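Local coordinates for Sca-family protein (Rickettsia rickettsii, PDB 4LQ8) that is a rickettsial surface cell antigen, probably involved in cell adhesion, of which this chain is the N-terminal head domain, at residues Gln217-Lys229 with Thr303-Glu317. Sequence-based numbering, arbitrary orientation.
Sequences QISSYREIDFPIK and TLAVTRGKYKEMMKE
I224 and A305 meet where strand 215-224, from a six-stranded antiparallel sheet, passes the corner linking strand 300-304 of a second sheet to helix 308-320. The contact thus joins the two sheets of the head domain and fastens the helix to the same strand, within the region of the 120 kDa Rickettsia surface antigen family. I224 N donates to A305 O in a nearly straight bond of 2.8 Å, although the donor sits 38° out of the carbonyl plane. The same two residues pack I224 CD1 on A305 CB at 3.6 Å. Separately, A305 CA points its hydrogen at R222 O, two residues before I224 on the strand.

Beyond the strand, F226 CB points toward the helix and packs on M314 CE at 3.6 Å, while the ring extends back to V306 and to A305 O, which lies at its edge near the ring plane. M314 SD sits obliquely 4.8 Å from the centroid of the F226 ring, a Met-aromatic contact. I228 continues the apolar row: its CD1 touches M314 CG at 3.6 Å, and its CG2 slides past the aliphatic part of E317.

Polar grips line this row. K310, its chain bent twice, folds its NZ back to F226 O at 2.8 Å, and the same nitrogen reaches D225 OD1 more weakly, in a salt-bridge network that also takes in E313. T307 caps the helix, its OG1 accepting from K310 N, and its methyl lies against the E223 carboxylate. At the far end K229 NZ forms a salt bridge with E317 OE1 at 3.0 Å, approaching from 44° above the carboxylate plane.

Farther out, the R222 guanidinium is paired with E198 and D32, and F259 meets the F226 ring. Water joins I224 O to T307 N, and another joins I228 O to E317 OE2.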
loop_
_atom_site.group_PDB
_atom_site.type_symbol
_atom_site.label_atom_id
_atom_site.label_comp_id
_atom_site.label_asym_id
_atom_site.label_seq_id
_atom_site.Cartn_x
_atom_site.Cartn_y
_atom_site.Cartn_z
ATOM N N GLN A 217 -1.222 -1.386 -22.368
ATOM C CA GLN A 217 -0.091 -2.293 -22.348
ATOM C C GLN A 217 0.907 -1.855 -21.285
ATOM O O GLN A 217 1.277 -0.679 -21.239
ATOM C CB GLN A 217 0.612 -2.398 -23.704
ATOM C CG GLN A 217 1.685 -3.513 -23.647
ATOM C CD GLN A 217 2.381 -3.746 -24.944
ATOM O OE1 GLN A 217 3.459 -3.207 -25.171
ATOM N NE2 GLN A 217 1.799 -4.574 -25.800
ATOM N N ILE A 218 1.354 -2.807 -20.450
ATOM C CA ILE A 218 2.397 -2.586 -19.454
ATOM C C ILE A 218 3.653 -3.127 -20.123
ATOM O O ILE A 218 3.774 -4.334 -20.314
ATOM C CB ILE A 218 2.102 -3.297 -18.091
ATOM C CG1 ILE A 218 0.754 -2.830 -17.456
ATOM C CG2 ILE A 218 3.297 -3.161 -17.099
ATOM C CD1 ILE A 218 0.610 -1.320 -17.112
ATOM N N SER A 219 4.560 -2.249 -20.514
ATOM C CA SER A 219 5.784 -2.678 -21.187
ATOM C C SER A 219 6.954 -2.851 -20.209
ATOM O O SER A 219 7.949 -3.461 -20.557
ATOM C CB SER A 219 6.128 -1.726 -22.331
ATOM O OG SER A 219 6.206 -0.392 -21.868
ATOM N N SER A 220 6.812 -2.359 -18.967
ATOM C CA SER A 220 7.853 -2.535 -17.953
ATOM C C SER A 220 7.259 -2.308 -16.579
ATOM O O SER A 220 6.393 -1.449 -16.415
ATOM C CB SER A 220 9.013 -1.562 -18.187
ATOM O OG SER A 220 10.089 -1.801 -17.301
ATOM N N TYR A 221 7.736 -3.071 -15.586
ATOM C CA TYR A 221 7.313 -2.929 -14.196
ATOM C C TYR A 221 8.447 -3.434 -13.314
ATOM O O TYR A 221 9.395 -4.034 -13.822
ATOM C CB TYR A 221 5.975 -3.678 -13.896
ATOM C CG TYR A 221 6.066 -5.188 -13.980
ATOM C CD1 TYR A 221 6.421 -5.948 -12.868
ATOM C CD2 TYR A 221 5.796 -5.858 -15.168
ATOM C CE1 TYR A 221 6.496 -7.340 -12.930
ATOM C CE2 TYR A 221 5.863 -7.254 -15.244
ATOM C CZ TYR A 221 6.195 -7.988 -14.116
ATOM O OH TYR A 221 6.341 -9.347 -14.197
ATOM N N ARG A 222 8.362 -3.176 -12.002
ATOM C CA ARG A 222 9.389 -3.666 -11.091
ATOM C C ARG A 222 8.736 -4.361 -9.910
ATOM O O ARG A 222 7.548 -4.150 -9.609
ATOM C CB ARG A 222 10.314 -2.529 -10.609
ATOM C CG ARG A 222 9.547 -1.538 -9.700
ATOM C CD ARG A 222 10.435 -0.510 -9.066
ATOM N NE ARG A 222 9.630 0.489 -8.353
ATOM C CZ ARG A 222 10.149 1.391 -7.540
ATOM N NH1 ARG A 222 11.456 1.400 -7.296
ATOM N NH2 ARG A 222 9.371 2.286 -6.953
ATOM N N GLU A 223 9.515 -5.170 -9.230
ATOM C CA GLU A 223 9.057 -5.804 -8.003
ATOM C C GLU A 223 10.183 -5.758 -6.991
ATOM O O GLU A 223 11.336 -6.030 -7.330
ATOM C CB GLU A 223 8.539 -7.239 -8.238
ATOM C CG GLU A 223 9.556 -8.171 -8.866
ATOM C CD GLU A 223 8.974 -9.494 -9.312
ATOM O OE1 GLU A 223 9.367 -10.540 -8.748
ATOM O OE2 GLU A 223 8.089 -9.481 -10.193
ATOM N N ILE A 224 9.849 -5.410 -5.748
ATOM C CA ILE A 224 10.852 -5.371 -4.685
ATOM C C ILE A 224 10.632 -6.543 -3.739
ATOM O O ILE A 224 9.497 -6.833 -3.357
ATOM C CB ILE A 224 10.915 -3.983 -3.996
ATOM C CG1 ILE A 224 11.412 -2.926 -5.003
ATOM C CG2 ILE A 224 11.799 -4.032 -2.730
ATOM C CD1 ILE A 224 11.045 -1.491 -4.673
ATOM N N ASP A 225 11.717 -7.237 -3.394
ATOM C CA ASP A 225 11.629 -8.381 -2.506
ATOM C C ASP A 225 11.610 -7.928 -1.033
ATOM O O ASP A 225 12.574 -8.115 -0.309
ATOM C CB ASP A 225 12.763 -9.374 -2.812
ATOM C CG ASP A 225 12.571 -10.760 -2.220
ATOM O OD1 ASP A 225 11.421 -11.103 -1.858
ATOM O OD2 ASP A 225 13.561 -11.520 -2.159
ATOM N N PHE A 226 10.509 -7.314 -0.599
ATOM C CA PHE A 226 10.385 -6.792 0.771
ATOM C C PHE A 226 10.583 -7.888 1.818
ATOM O O PHE A 226 9.981 -8.952 1.676
ATOM C CB PHE A 226 9.037 -6.094 0.985
ATOM C CG PHE A 226 8.774 -4.901 0.099
ATOM C CD1 PHE A 226 9.246 -3.631 0.449
ATOM C CD2 PHE A 226 8.028 -5.034 -1.070
ATOM C CE1 PHE A 226 8.997 -2.526 -0.373
ATOM C CE2 PHE A 226 7.791 -3.935 -1.892
ATOM C CZ PHE A 226 8.259 -2.684 -1.530
ATOM N N PRO A 227 11.444 -7.677 2.847
ATOM C CA PRO A 227 11.625 -8.734 3.855
ATOM C C PRO A 227 10.379 -8.878 4.735
ATOM O O PRO A 227 9.633 -7.915 4.911
ATOM C CB PRO A 227 12.865 -8.271 4.644
ATOM C CG PRO A 227 12.882 -6.798 4.489
ATOM C CD PRO A 227 12.236 -6.469 3.172
ATOM N N ILE A 228 10.102 -10.104 5.186
ATOM C CA ILE A 228 8.959 -10.402 6.064
ATOM C C ILE A 228 9.486 -10.376 7.478
ATOM O O ILE A 228 9.015 -9.585 8.288
ATOM C CB ILE A 228 8.260 -11.758 5.707
ATOM C CG1 ILE A 228 7.843 -11.821 4.212
ATOM C CG2 ILE A 228 7.078 -12.060 6.635
ATOM C CD1 ILE A 228 6.941 -10.667 3.723
ATOM N N LYS A 229 10.508 -11.185 7.744
ATOM C CA LYS A 229 11.174 -11.277 9.034
ATOM C C LYS A 229 12.653 -10.937 8.860
ATOM O O LYS A 229 13.307 -11.424 7.938
ATOM C CB LYS A 229 10.960 -12.659 9.669
ATOM C CG LYS A 229 9.525 -12.802 10.189
ATOM C CD LYS A 229 9.301 -14.059 11.002
ATOM C CE LYS A 229 7.854 -14.203 11.414
ATOM N NZ LYS A 229 7.005 -14.636 10.271
ATOM N N THR A 303 1.746 0.507 -11.857
ATOM C CA THR A 303 1.999 -0.746 -11.162
ATOM C C THR A 303 2.688 -0.369 -9.858
ATOM O O THR A 303 3.304 0.701 -9.774
ATOM C CB THR A 303 2.838 -1.715 -11.999
ATOM O OG1 THR A 303 4.112 -1.115 -12.279
ATOM C CG2 THR A 303 2.136 -2.138 -13.292
ATOM N N LEU A 304 2.584 -1.236 -8.846
ATOM C CA LEU A 304 3.291 -1.051 -7.588
ATOM C C LEU A 304 4.384 -2.126 -7.544
ATOM O O LEU A 304 4.283 -3.105 -8.276
ATOM C CB LEU A 304 2.342 -1.104 -6.366
ATOM C CG LEU A 304 1.186 -0.058 -6.346
ATOM C CD1 LEU A 304 0.381 -0.199 -5.099
ATOM C CD2 LEU A 304 1.725 1.355 -6.313
ATOM N N ALA A 305 5.424 -1.951 -6.699
ATOM C CA ALA A 305 6.586 -2.849 -6.646
ATOM C C ALA A 305 6.372 -4.086 -5.786
ATOM O O ALA A 305 7.290 -4.538 -5.116
ATOM C CB ALA A 305 7.809 -2.067 -6.172
ATOM N N VAL A 306 5.164 -4.616 -5.785
ATOM C CA VAL A 306 4.821 -5.768 -4.947
ATOM C C VAL A 306 3.987 -6.784 -5.742
ATOM O O VAL A 306 3.048 -6.411 -6.462
ATOM C CB VAL A 306 4.148 -5.285 -3.610
ATOM C CG1 VAL A 306 2.711 -4.759 -3.805
ATOM C CG2 VAL A 306 4.214 -6.353 -2.522
ATOM N N THR A 307 4.352 -8.045 -5.658
ATOM C CA THR A 307 3.592 -9.078 -6.365
ATOM C C THR A 307 2.484 -9.546 -5.436
ATOM O O THR A 307 2.533 -9.265 -4.245
ATOM C CB THR A 307 4.485 -10.266 -6.759
ATOM O OG1 THR A 307 4.991 -10.847 -5.562
ATOM C CG2 THR A 307 5.615 -9.894 -7.748
ATOM N N ARG A 308 1.532 -10.325 -5.956
ATOM C CA ARG A 308 0.448 -10.876 -5.148
ATOM C C ARG A 308 0.944 -11.772 -4.003
ATOM O O ARG A 308 0.464 -11.647 -2.875
ATOM C CB ARG A 308 -0.547 -11.618 -6.028
ATOM C CG ARG A 308 -1.932 -11.514 -5.441
ATOM C CD ARG A 308 -2.636 -12.815 -5.319
ATOM N NE ARG A 308 -4.064 -12.534 -5.219
ATOM C CZ ARG A 308 -5.023 -13.357 -5.613
ATOM N NH1 ARG A 308 -4.719 -14.540 -6.128
ATOM N NH2 ARG A 308 -6.295 -13.011 -5.483
ATOM N N GLY A 309 1.907 -12.632 -4.303
ATOM C CA GLY A 309 2.487 -13.535 -3.317
ATOM C C GLY A 309 3.167 -12.747 -2.215
ATOM O O GLY A 309 2.952 -13.019 -1.044
ATOM N N LYS A 310 3.948 -11.722 -2.576
ATOM C CA LYS A 310 4.613 -10.886 -1.572
ATOM C C LYS A 310 3.571 -10.091 -0.730
ATOM O O LYS A 310 3.670 -10.041 0.496
ATOM C CB LYS A 310 5.638 -9.944 -2.238
ATOM C CG LYS A 310 6.378 -9.021 -1.258
ATOM C CD LYS A 310 7.158 -9.772 -0.187
ATOM C CE LYS A 310 8.310 -10.582 -0.765
ATOM N NZ LYS A 310 9.097 -11.189 0.336
ATOM N N TYR A 311 2.564 -9.535 -1.398
ATOM C CA TYR A 311 1.508 -8.774 -0.743
ATOM C C TYR A 311 0.774 -9.632 0.290
ATOM O O TYR A 311 0.594 -9.178 1.418
ATOM C CB TYR A 311 0.524 -8.229 -1.779
ATOM C CG TYR A 311 -0.605 -7.442 -1.152
ATOM C CD1 TYR A 311 -0.399 -6.147 -0.676
ATOM C CD2 TYR A 311 -1.887 -7.984 -1.044
ATOM C CE1 TYR A 311 -1.442 -5.408 -0.118
ATOM C CE2 TYR A 311 -2.938 -7.245 -0.499
ATOM C CZ TYR A 311 -2.705 -5.964 -0.029
ATOM O OH TYR A 311 -3.715 -5.224 0.519
ATOM N N LYS A 312 0.384 -10.877 -0.083
ATOM C CA LYS A 312 -0.267 -11.817 0.840
ATOM C C LYS A 312 0.640 -12.176 2.033
ATOM O O LYS A 312 0.154 -12.231 3.153
ATOM C CB LYS A 312 -0.746 -13.098 0.104
ATOM C CG LYS A 312 -1.778 -12.833 -1.022
ATOM C CD LYS A 312 -3.112 -12.179 -0.581
ATOM C CE LYS A 312 -3.952 -11.688 -1.768
ATOM N NZ LYS A 312 -5.358 -11.361 -1.387
ATOM N N GLU A 313 1.942 -12.396 1.807
ATOM C CA GLU A 313 2.899 -12.686 2.893
ATOM C C GLU A 313 3.005 -11.489 3.859
ATOM O O GLU A 313 3.044 -11.687 5.078
ATOM C CB GLU A 313 4.301 -12.938 2.337
ATOM C CG GLU A 313 4.616 -14.359 1.942
ATOM C CD GLU A 313 5.939 -14.496 1.201
ATOM O OE1 GLU A 313 6.847 -13.658 1.420
ATOM O OE2 GLU A 313 6.056 -15.436 0.380
ATOM N N MET A 314 3.081 -10.253 3.302
ATOM C CA MET A 314 3.169 -9.014 4.089
ATOM C C MET A 314 1.871 -8.781 4.829
ATOM O O MET A 314 1.911 -8.464 6.009
ATOM C CB MET A 314 3.533 -7.808 3.202
ATOM C CG MET A 314 4.928 -7.899 2.640
ATOM S SD MET A 314 5.325 -6.513 1.564
ATOM C CE MET A 314 6.013 -5.351 2.783
ATOM N N MET A 315 0.722 -8.985 4.166
ATOM C CA MET A 315 -0.593 -8.847 4.818
ATOM C C MET A 315 -0.684 -9.803 6.021
ATOM O O MET A 315 -1.024 -9.362 7.118
ATOM C CB MET A 315 -1.750 -9.073 3.829
ATOM C CG MET A 315 -2.122 -7.816 3.042
ATOM S SD MET A 315 -2.499 -6.320 4.042
ATOM C CE MET A 315 -3.976 -6.889 4.916
ATOM N N LYS A 316 -0.281 -11.071 5.835
ATOM C CA LYS A 316 -0.240 -12.082 6.902
ATOM C C LYS A 316 0.625 -11.645 8.122
ATOM O O LYS A 316 0.160 -11.744 9.249
ATOM C CB LYS A 316 0.226 -13.442 6.354
ATOM C CG LYS A 316 0.136 -14.617 7.348
ATOM C CD LYS A 316 -1.306 -14.962 7.741
ATOM C CE LYS A 316 -1.398 -15.755 9.030
ATOM N NZ LYS A 316 -2.810 -15.936 9.475
ATOM N N GLU A 317 1.849 -11.152 7.893
ATOM C CA GLU A 317 2.756 -10.693 8.957
ATOM C C GLU A 317 2.194 -9.450 9.690
ATOM O O GLU A 317 2.241 -9.394 10.921
ATOM C CB GLU A 317 4.170 -10.443 8.388
ATOM C CG GLU A 317 5.239 -10.029 9.393
ATOM C CD GLU A 317 5.640 -11.031 10.458
ATOM O OE1 GLU A 317 5.215 -12.204 10.375
ATOM O OE2 GLU A 317 6.383 -10.638 11.388
HETATM O O HOH W 1 4.567 -0.359 -14.784
HETATM O O HOH W 2 6.149 -1.628 -10.611
HETATM O O HOH W 3 7.345 -8.047 -4.527
HETATM O O HOH W 4 8.295 -8.948 10.720
#